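Local coordinates for heat shock protein-related protein (Deinococcus radiodurans, PDB 4FEI), which probably acts as a small heat shock protein chaperone that keeps stress-damaged proteins from aggregating, and is represented here by its alpha-crystallin domain, at residues G3-A8 with D23-D28; W11-T16 with R95-V100; H17-L22 with T88-K93; G39-S44 with L67-P72. All coordinates share one frame; numbering follows the deposited sequence.

Contact 1 (G3-A8 with D23-D28); sequences GPWTPA and DVPGVD
D23 gives its backbone N-H to A8 O over 3.0 Å, and the N-H...O angle of 171° marks a nearly straight bond. This is the single direct hydrogen bond between 3-8 and 23-28. The carbonyl of D23 itself is reached through a water, which donates to D23 O and accepts from W5 NE1, with its oxygen 3.0 Å from NE1, in the plane of the indole and at its edge. The D23 carboxylate turns to the second subunit, forming salt bridges with R47 and R58 of that chain. At V24 the contact becomes apolar. Its CA lies 3.8 Å from W5 CZ2, and its CG1 reaches P7 CB at 3.9 Å. P25 CD approaches W5 CZ2 at 4.2 Å, while P25 O is 3.9 Å from W5 CH2. G26 takes a positive phi of 78° inside the type II turn from V24 to V27, and the turn carries the chain past the far rim of the indole. W5 gets there because its CG is anti to the backbone N (chi1 -164°), sending the benzene half of the ring across to the loop; P7 CD rests over one face, 4.0 Å above the ring plane. The loop after strand 17-23 thus lies against the chain that links strand 3-4 to strand 9-14 of the alpha-crystallin domain, with strand 62-68 contributing F63, edge-to-face with W5, and strand 40-47 contributing R47 in a cation-pi contact.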
# COMPACT_ATOMS: atom_id res chain seq x y z
N GLY A 3 -4.70 13.04 1.59
CA GLY A 3 -4.37 13.28 3.01
C GLY A 3 -2.92 13.07 3.43
O GLY A 3 -2.13 12.51 2.66
N PRO A 4 -2.56 13.49 4.64
CA PRO A 4 -1.17 13.30 5.09
C PRO A 4 -0.89 11.80 5.28
O PRO A 4 -1.73 11.06 5.79
CB PRO A 4 -1.11 14.03 6.45
CG PRO A 4 -2.41 14.87 6.52
CD PRO A 4 -3.41 14.14 5.67
N TRP A 5 0.31 11.38 4.88
CA TRP A 5 0.63 9.97 4.80
C TRP A 5 1.42 9.48 6.01
O TRP A 5 2.52 10.00 6.31
CB TRP A 5 1.45 9.71 3.51
CG TRP A 5 1.52 8.29 3.14
CD1 TRP A 5 0.75 7.26 3.64
CD2 TRP A 5 2.37 7.71 2.13
NE1 TRP A 5 1.07 6.08 3.00
CE2 TRP A 5 2.06 6.34 2.07
CE3 TRP A 5 3.35 8.23 1.27
CZ2 TRP A 5 2.71 5.47 1.19
CZ3 TRP A 5 4.00 7.37 0.41
CH2 TRP A 5 3.68 6.00 0.38
N THR A 6 0.84 8.48 6.69
CA THR A 6 1.51 7.70 7.73
C THR A 6 1.40 6.21 7.36
O THR A 6 0.39 5.57 7.66
CB THR A 6 0.94 8.02 9.14
OG1 THR A 6 1.14 9.43 9.41
CG2 THR A 6 1.66 7.21 10.27
N PRO A 7 2.43 5.67 6.70
CA PRO A 7 2.35 4.27 6.22
C PRO A 7 2.38 3.29 7.37
O PRO A 7 3.24 3.41 8.27
CB PRO A 7 3.60 4.12 5.31
CG PRO A 7 4.49 5.28 5.60
CD PRO A 7 3.66 6.37 6.25
N ALA A 8 1.44 2.34 7.35
CA ALA A 8 1.28 1.34 8.40
C ALA A 8 2.53 0.40 8.52
O ALA A 8 3.12 -0.02 7.50
CB ALA A 8 -0.02 0.57 8.18
N ASP A 23 3.99 -0.51 4.69
CA ASP A 23 3.12 -0.44 3.51
C ASP A 23 3.35 0.91 2.81
O ASP A 23 2.85 1.96 3.27
CB ASP A 23 1.63 -0.56 3.89
CG ASP A 23 1.23 -1.96 4.21
OD1 ASP A 23 0.19 -2.13 4.91
OD2 ASP A 23 1.90 -2.91 3.77
N VAL A 24 4.10 0.85 1.69
CA VAL A 24 4.40 2.05 0.92
C VAL A 24 4.00 1.91 -0.59
O VAL A 24 4.86 1.96 -1.47
CB VAL A 24 5.91 2.49 1.11
CG1 VAL A 24 6.17 3.07 2.54
CG2 VAL A 24 6.85 1.33 0.83
N PRO A 25 2.71 1.69 -0.89
CA PRO A 25 2.36 1.55 -2.31
C PRO A 25 2.51 2.86 -3.08
O PRO A 25 2.18 3.91 -2.54
CB PRO A 25 0.88 1.10 -2.28
CG PRO A 25 0.36 1.65 -1.04
CD PRO A 25 1.51 1.62 -0.03
N GLY A 26 3.03 2.79 -4.31
CA GLY A 26 3.12 3.95 -5.20
C GLY A 26 4.28 4.92 -4.87
O GLY A 26 4.38 5.99 -5.48
N VAL A 27 5.15 4.54 -3.93
CA VAL A 27 6.26 5.41 -3.51
C VAL A 27 7.24 5.64 -4.67
O VAL A 27 7.42 4.73 -5.50
CB VAL A 27 6.98 4.81 -2.29
CG1 VAL A 27 7.98 5.76 -1.66
CG2 VAL A 27 5.99 4.60 -1.32
N ASP A 28 7.79 6.84 -4.75
CA ASP A 28 8.93 7.11 -5.61
C ASP A 28 10.10 6.45 -4.88
O ASP A 28 10.52 6.90 -3.78
CB ASP A 28 9.16 8.62 -5.72
CG ASP A 28 10.33 8.98 -6.65
OD1 ASP A 28 11.21 8.10 -6.99
OD2 ASP A 28 10.38 10.16 -7.08
O HOH W 1 0.58 3.15 3.25

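Contact 2 (W11-T16 with R95-V100); sequences WRDAGT and RPTIDV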
# COMPACT_ATOMS: atom_id res chain seq x y z
N TRP A 11 6.26 -5.11 12.92
CA TRP A 11 7.51 -5.75 13.32
C TRP A 11 7.31 -7.26 13.40
O TRP A 11 6.46 -7.75 14.13
CB TRP A 11 7.97 -5.22 14.67
CG TRP A 11 8.51 -3.79 14.57
CD1 TRP A 11 7.86 -2.63 14.92
CD2 TRP A 11 9.81 -3.40 14.10
NE1 TRP A 11 8.69 -1.54 14.68
CE2 TRP A 11 9.89 -1.98 14.17
CE3 TRP A 11 10.93 -4.10 13.65
CZ2 TRP A 11 11.04 -1.27 13.81
CZ3 TRP A 11 12.07 -3.39 13.26
CH2 TRP A 11 12.12 -1.99 13.34
N ARG A 12 8.07 -7.99 12.61
CA ARG A 12 7.97 -9.45 12.60
C ARG A 12 9.23 -10.05 13.25
O ARG A 12 10.35 -9.60 12.99
CB ARG A 12 7.80 -9.97 11.17
CG ARG A 12 7.83 -11.51 11.02
CD ARG A 12 7.68 -11.93 9.56
NE ARG A 12 8.68 -11.33 8.65
CZ ARG A 12 8.52 -11.20 7.33
NH1 ARG A 12 7.38 -11.60 6.74
NH2 ARG A 12 9.50 -10.65 6.59
N ASP A 13 9.00 -11.02 14.12
CA ASP A 13 10.07 -11.75 14.75
C ASP A 13 10.47 -12.81 13.76
O ASP A 13 9.72 -13.75 13.52
CB ASP A 13 9.54 -12.36 16.04
CG ASP A 13 10.56 -13.24 16.75
OD1 ASP A 13 11.76 -13.21 16.39
OD2 ASP A 13 10.14 -13.99 17.68
N ALA A 14 11.65 -12.67 13.17
CA ALA A 14 12.18 -13.70 12.28
C ALA A 14 13.40 -14.42 12.92
O ALA A 14 14.44 -14.64 12.27
CB ALA A 14 12.55 -13.10 10.96
N GLY A 15 13.27 -14.79 14.19
CA GLY A 15 14.29 -15.59 14.87
C GLY A 15 15.62 -14.88 15.08
O GLY A 15 15.83 -14.20 16.08
N THR A 16 16.52 -15.04 14.12
CA THR A 16 17.83 -14.42 14.18
C THR A 16 17.72 -12.95 13.80
O THR A 16 18.57 -12.13 14.19
CB THR A 16 18.91 -15.15 13.27
OG1 THR A 16 18.60 -14.95 11.87
CG2 THR A 16 18.99 -16.68 13.57
N ARG A 95 20.28 -10.68 20.56
CA ARG A 95 19.98 -11.93 21.19
C ARG A 95 19.04 -12.68 20.23
O ARG A 95 17.80 -12.58 20.34
CB ARG A 95 19.33 -11.67 22.56
CG ARG A 95 18.97 -12.92 23.39
CD ARG A 95 18.23 -12.51 24.69
NE ARG A 95 17.34 -13.56 25.20
CZ ARG A 95 16.10 -13.82 24.73
NH1 ARG A 95 15.38 -14.81 25.26
NH2 ARG A 95 15.57 -13.09 23.73
N PRO A 96 19.62 -13.45 19.28
CA PRO A 96 18.82 -14.22 18.33
C PRO A 96 18.03 -15.27 19.09
O PRO A 96 18.53 -15.81 20.08
CB PRO A 96 19.88 -14.91 17.45
CG PRO A 96 21.17 -14.19 17.71
CD PRO A 96 21.07 -13.69 19.11
N THR A 97 16.80 -15.51 18.65
CA THR A 97 16.01 -16.67 19.08
C THR A 97 15.85 -17.66 17.90
O THR A 97 16.07 -17.30 16.74
CB THR A 97 14.59 -16.28 19.57
OG1 THR A 97 13.88 -15.67 18.49
CG2 THR A 97 14.65 -15.33 20.77
N ILE A 98 15.48 -18.89 18.20
CA ILE A 98 15.28 -19.91 17.20
C ILE A 98 13.94 -20.61 17.50
O ILE A 98 13.69 -21.06 18.65
CB ILE A 98 16.42 -20.91 17.18
CG1 ILE A 98 17.76 -20.20 16.90
CG2 ILE A 98 16.17 -21.99 16.09
CD1 ILE A 98 18.51 -19.74 18.13
N ASP A 99 13.09 -20.66 16.48
CA ASP A 99 11.80 -21.32 16.56
C ASP A 99 12.05 -22.81 16.78
O ASP A 99 12.89 -23.42 16.07
CB ASP A 99 11.00 -21.05 15.24
CG ASP A 99 9.52 -21.49 15.32
OD1 ASP A 99 8.90 -21.45 16.41
OD2 ASP A 99 8.94 -21.84 14.23
N VAL A 100 11.36 -23.39 17.76
CA VAL A 100 11.39 -24.82 18.03
C VAL A 100 10.18 -25.45 17.33
O VAL A 100 9.03 -25.29 17.78
CB VAL A 100 11.40 -25.14 19.56
CG1 VAL A 100 11.48 -26.67 19.84
CG2 VAL A 100 12.56 -24.45 20.25
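The turn at G15 and T16, which closes the beta hairpin of strands 9-14 and 17-23, is met at the surface by P96 and T97, near the C-terminal end of this alpha-crystallin domain fragment. T97 N donates to G15 O at 3.0 Å with an N-H...O angle of 155°. The donor stands 59° out of the carbonyl plane, so segment 95-100 comes over the peptide group instead of adding to the sheet in strand fashion. T97 O packs against the same peptide, 3.0 Å from G15 C. G15 adopts a positive phi, and its N is held by D13 OD1 at 3.1 Å: an Asx turn, the oxygen being met from above the carboxylate plane. The hairpin belongs to the alpha-crystallin beta sandwich, and W11 in its first strand pairs with an antiparallel strand of the second subunit. K93 NZ is held mainly by the turn, through a salt bridge with D13 OD1 and a hydrogen bond with G15 O, and its bond to T97 OG1 is weak. That OG1 sits between the backbone N and the carbonyl carbon (chi1 62°), which turns it to the D13 side; D13 OD1 is 3.9 Å from it. On the exposed flank, P96 CB touches T16 CA at 3.9 Å.

Contact 3 (H17-L22 with T88-K93); sequences HLDLLL and TVRFEK
H17-L22 and T88-E92 run antiparallel, the N-to-C directions of these short segments 158° apart and their axes 4.4 Å at closest approach. L18 with F91 and L20 with V89 are the hydrogen-bonded pairs, each joined by two bonds; L18 N to F91 O measures 2.6 Å, and L20 N to V89 O is the straightest at 174°. The pairs H17-E92, D19-R90 and L21-T88 between and beyond them are non-hydrogen-bonded. This alternation puts L18, L20, V89 and F91 on the face turned to the other sheet of the sandwich. There L20 CD1 meets V89 CG2 at 3.8 Å, the two side chains lying alongside each other, and L41 packs on L20 and F91 from across the sandwich.

The opposite face, L21 excepted, is mostly polar. R90, with CG anti to the backbone N (chi1 -163°) and extended on to NE, runs beside D19 and passes the H17 side chain at about a right angle. D19 OD1 is 3.3 Å from R90 NE but well out of the guanidinium plane, so this salt bridge rests on charge with no N-H aimed at the oxygen. H17 CB lies at the guanidinium edge, 3.6 Å from R90 NE, and the imidazole leans across E92, with NE2 3.6 Å from E92 CB. K93 CD rests 3.5 Å from H17 O, while its NZ goes to D13.

With OD1 beside R90 and OD2 in a salt bridge with R12, the D19 carboxylate lies between two arginines, which would be expected to favour its ionised form despite its burial.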
# COMPACT_ATOMS: atom_id res chain seq x y z
N HIS A 17 16.68 -12.62 13.04
CA HIS A 17 16.47 -11.27 12.54
C HIS A 17 15.17 -10.64 13.03
O HIS A 17 14.23 -11.32 13.42
CB HIS A 17 16.52 -11.24 11.01
CG HIS A 17 17.89 -11.44 10.46
ND1 HIS A 17 18.43 -12.69 10.25
CD2 HIS A 17 18.84 -10.55 10.08
CE1 HIS A 17 19.66 -12.56 9.78
NE2 HIS A 17 19.93 -11.27 9.66
N LEU A 18 15.13 -9.32 12.94
CA LEU A 18 13.94 -8.52 13.23
C LEU A 18 13.55 -7.81 11.92
O LEU A 18 14.38 -7.09 11.34
CB LEU A 18 14.30 -7.50 14.31
CG LEU A 18 13.21 -6.65 14.94
CD1 LEU A 18 12.14 -7.53 15.64
CD2 LEU A 18 13.84 -5.68 15.93
N ASP A 19 12.32 -8.04 11.45
CA ASP A 19 11.84 -7.43 10.20
C ASP A 19 10.86 -6.30 10.44
O ASP A 19 9.90 -6.45 11.22
CB ASP A 19 11.10 -8.45 9.33
CG ASP A 19 11.96 -9.62 8.91
OD1 ASP A 19 13.22 -9.44 8.86
OD2 ASP A 19 11.39 -10.70 8.64
N LEU A 20 11.06 -5.21 9.74
CA LEU A 20 10.09 -4.13 9.69
C LEU A 20 9.43 -4.19 8.33
O LEU A 20 10.11 -4.16 7.32
CB LEU A 20 10.79 -2.78 9.87
CG LEU A 20 10.10 -1.41 9.87
CD1 LEU A 20 10.02 -0.87 8.47
CD2 LEU A 20 8.71 -1.42 10.52
N LEU A 21 8.12 -4.34 8.30
CA LEU A 21 7.37 -4.27 7.05
C LEU A 21 6.56 -2.98 7.04
O LEU A 21 5.81 -2.67 7.99
CB LEU A 21 6.42 -5.46 6.89
CG LEU A 21 7.06 -6.85 6.74
CD1 LEU A 21 7.12 -7.56 8.06
CD2 LEU A 21 6.18 -7.67 5.79
N LEU A 22 6.71 -2.22 5.97
CA LEU A 22 6.09 -0.88 5.88
C LEU A 22 5.29 -0.77 4.58
O LEU A 22 5.84 -0.95 3.51
CB LEU A 22 7.19 0.20 5.97
CG LEU A 22 6.73 1.62 6.23
CD1 LEU A 22 6.30 1.80 7.70
CD2 LEU A 22 7.85 2.65 5.84
N THR A 88 10.45 -4.07 3.12
CA THR A 88 10.93 -5.01 4.15
C THR A 88 12.34 -4.62 4.55
O THR A 88 13.27 -4.69 3.75
CB THR A 88 10.90 -6.47 3.59
OG1 THR A 88 9.59 -6.78 3.10
CG2 THR A 88 11.31 -7.50 4.67
N VAL A 89 12.49 -4.20 5.80
CA VAL A 89 13.79 -3.88 6.36
C VAL A 89 14.20 -4.92 7.41
O VAL A 89 13.54 -5.07 8.42
CB VAL A 89 13.82 -2.45 7.02
CG1 VAL A 89 15.31 -2.01 7.33
CG2 VAL A 89 13.05 -1.41 6.18
N ARG A 90 15.32 -5.59 7.20
CA ARG A 90 15.74 -6.69 8.03
C ARG A 90 16.98 -6.32 8.89
O ARG A 90 17.98 -5.79 8.37
CB ARG A 90 16.04 -7.87 7.13
CG ARG A 90 16.11 -9.18 7.82
CD ARG A 90 15.74 -10.30 6.83
NE ARG A 90 15.44 -11.53 7.55
CZ ARG A 90 14.93 -12.62 6.99
NH1 ARG A 90 14.70 -13.68 7.75
NH2 ARG A 90 14.66 -12.64 5.69
N PHE A 91 16.92 -6.62 10.19
CA PHE A 91 17.99 -6.32 11.11
C PHE A 91 18.33 -7.60 11.85
O PHE A 91 17.43 -8.42 12.15
CB PHE A 91 17.57 -5.27 12.16
CG PHE A 91 17.15 -3.94 11.59
CD1 PHE A 91 18.07 -2.93 11.42
CD2 PHE A 91 15.80 -3.69 11.25
CE1 PHE A 91 17.69 -1.68 10.90
CE2 PHE A 91 15.41 -2.47 10.72
CZ PHE A 91 16.37 -1.45 10.56
N GLU A 92 19.60 -7.80 12.18
CA GLU A 92 19.94 -8.97 12.97
C GLU A 92 19.88 -8.63 14.44
O GLU A 92 20.38 -7.61 14.86
CB GLU A 92 21.26 -9.65 12.54
CG GLU A 92 22.46 -8.83 12.57
CD GLU A 92 23.69 -9.59 12.06
OE1 GLU A 92 24.08 -10.62 12.68
OE2 GLU A 92 24.29 -9.12 11.05
N LYS A 93 19.23 -9.49 15.22
CA LYS A 93 19.05 -9.30 16.65
C LYS A 93 20.36 -9.50 17.41
O LYS A 93 21.24 -10.26 17.01
CB LYS A 93 17.98 -10.25 17.18
CG LYS A 93 16.55 -9.79 16.86
CD LYS A 93 15.56 -10.95 16.69
CE LYS A 93 15.15 -11.56 18.00
NZ LYS A 93 13.95 -12.46 17.76

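Contact 4 (G39-S44 with L67-P72); sequences GQLTVS and LAFPEP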
# COMPACT_ATOMS: atom_id res chain seq x y z
N GLY A 39 18.46 3.04 19.02
CA GLY A 39 17.26 2.23 19.24
C GLY A 39 16.02 2.72 18.50
O GLY A 39 14.90 2.40 18.89
N GLN A 40 16.23 3.50 17.44
CA GLN A 40 15.16 4.04 16.62
C GLN A 40 15.51 3.86 15.16
O GLN A 40 16.64 4.08 14.74
CB GLN A 40 14.91 5.55 16.89
CG GLN A 40 14.60 5.96 18.35
CD GLN A 40 13.09 6.06 18.68
OE1 GLN A 40 12.66 5.71 19.80
NE2 GLN A 40 12.29 6.55 17.73
N LEU A 41 14.52 3.46 14.38
CA LEU A 41 14.66 3.46 12.95
C LEU A 41 13.82 4.62 12.41
O LEU A 41 12.62 4.81 12.78
CB LEU A 41 14.15 2.15 12.40
CG LEU A 41 14.54 1.58 11.04
CD1 LEU A 41 13.31 1.14 10.36
CD2 LEU A 41 15.33 2.53 10.17
N THR A 42 14.46 5.43 11.56
CA THR A 42 13.75 6.53 10.91
C THR A 42 13.58 6.21 9.45
O THR A 42 14.55 5.88 8.78
CB THR A 42 14.40 7.90 11.14
OG1 THR A 42 14.56 8.11 12.56
CG2 THR A 42 13.51 9.00 10.52
N VAL A 43 12.32 6.23 9.00
CA VAL A 43 12.00 5.96 7.61
C VAL A 43 11.31 7.19 7.02
O VAL A 43 10.37 7.74 7.64
CB VAL A 43 11.02 4.73 7.42
CG1 VAL A 43 10.97 4.36 5.97
CG2 VAL A 43 11.47 3.55 8.19
N SER A 44 11.74 7.60 5.83
CA SER A 44 11.14 8.71 5.13
C SER A 44 11.06 8.40 3.66
O SER A 44 11.78 7.56 3.16
CB SER A 44 11.92 10.01 5.39
OG SER A 44 13.26 9.89 4.93
N LEU A 67 10.55 4.98 14.51
CA LEU A 67 10.02 3.70 14.98
C LEU A 67 11.05 3.03 15.87
O LEU A 67 12.20 2.83 15.45
CB LEU A 67 9.65 2.76 13.81
CG LEU A 67 8.76 3.24 12.66
CD1 LEU A 67 8.98 2.34 11.47
CD2 LEU A 67 7.26 3.32 13.01
N ALA A 68 10.65 2.70 17.10
CA ALA A 68 11.58 2.14 18.10
C ALA A 68 11.67 0.66 17.86
O ALA A 68 10.63 0.02 17.61
CB ALA A 68 11.05 2.39 19.52
N PHE A 69 12.89 0.11 17.91
CA PHE A 69 13.07 -1.35 17.80
C PHE A 69 12.41 -2.07 18.99
O PHE A 69 12.67 -1.73 20.13
CB PHE A 69 14.54 -1.75 17.76
CG PHE A 69 15.28 -1.23 16.56
CD1 PHE A 69 16.26 -0.23 16.69
CD2 PHE A 69 15.02 -1.76 15.30
CE1 PHE A 69 16.95 0.25 15.58
CE2 PHE A 69 15.71 -1.29 14.16
CZ PHE A 69 16.68 -0.29 14.30
N PRO A 70 11.55 -3.06 18.71
CA PRO A 70 10.89 -3.84 19.79
C PRO A 70 11.90 -4.71 20.51
O PRO A 70 11.64 -5.15 21.64
CB PRO A 70 9.89 -4.77 19.02
CG PRO A 70 9.78 -4.15 17.64
CD PRO A 70 11.10 -3.48 17.37
N GLU A 71 13.03 -4.96 19.84
CA GLU A 71 14.10 -5.83 20.32
C GLU A 71 15.42 -5.16 19.93
O GLU A 71 15.53 -4.66 18.82
CB GLU A 71 14.00 -7.16 19.60
CG GLU A 71 14.15 -8.36 20.47
CD GLU A 71 12.88 -8.66 21.25
OE1 GLU A 71 12.72 -8.04 22.35
OE2 GLU A 71 12.07 -9.52 20.77
N PRO A 72 16.43 -5.17 20.83
CA PRO A 72 17.75 -4.63 20.46
C PRO A 72 18.38 -5.36 19.25
O PRO A 72 18.32 -6.58 19.17
CB PRO A 72 18.58 -4.79 21.74
CG PRO A 72 17.81 -5.84 22.56
CD PRO A 72 16.39 -5.61 22.24
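L41 and L67 form the hydrogen-bonded pair one bridge from the end of an antiparallel ladder between strands 40-47 and 62-68, in the three-stranded sheet of the alpha-crystallin sandwich. In the backbone, L41 N donates to L67 O at 2.6 Å and 173°, and L67 N returns a bond to L41 O at 2.7 Å. Past the non-hydrogen-bonded pair Q40-A68, F69 N still reaches G39 O at 3.2 Å, but from 48° out of the carbonyl plane, as the chain of 67-72 begins to leave the strand. Weaker CA-H...O contacts fill the spaces between these bonds, from A68 CA to G39 O and from Q40 CA to L67 O.

Among apolar contacts, L41 and L67 point to the interior of the sandwich, where V43 CG2 meets L67 CD1 at 4.3 Å and L20 of the other sheet packs on both leucines. F69 lies beyond the last bridge, yet its ring turns back against G39-L41 of the other segment: with CG beside its own backbone N (chi1 -64°), CZ comes to 4.0 Å from L41 CB. The ring also stands edge-to-face with F91, joining this edge of the sheet to strand 86-92.

On the face carrying Q40 and A68 the contact is van der Waals: Q40 bends at chi2, folding its amide over the neighbouring strand, so that OE1 lies 3.7 Å from A68 CB. A68 O is taken by R55 of the second subunit. At the opening of the ladder, G39 CA lies in the plane of the F69 ring, at its edge, 3.7 Å from CD1.

Contacts 3 and 4 lie on the two facing sheets of the sandwich, their centres 10 Å apart, and meet through F91 with F69 and L41, and L22 with V43. Contact 2 sits at one end, centre to centre about 11 Å from contact 3 and 27 Å from contact 1; the D13-K93 and R12-D19 salt bridges join it to contact 3, and its W11 packs on P70 and F69 of contact 4. Contact 1, at the other end, touches contact 3 through P7, A8 and L22. Along the chain, contact 4 is nested within contact 3 and contact 3 within contact 2, whereas contact 1 crosses 2 and 3. All four touch the second subunit, so segments building the sandwich also form the interface.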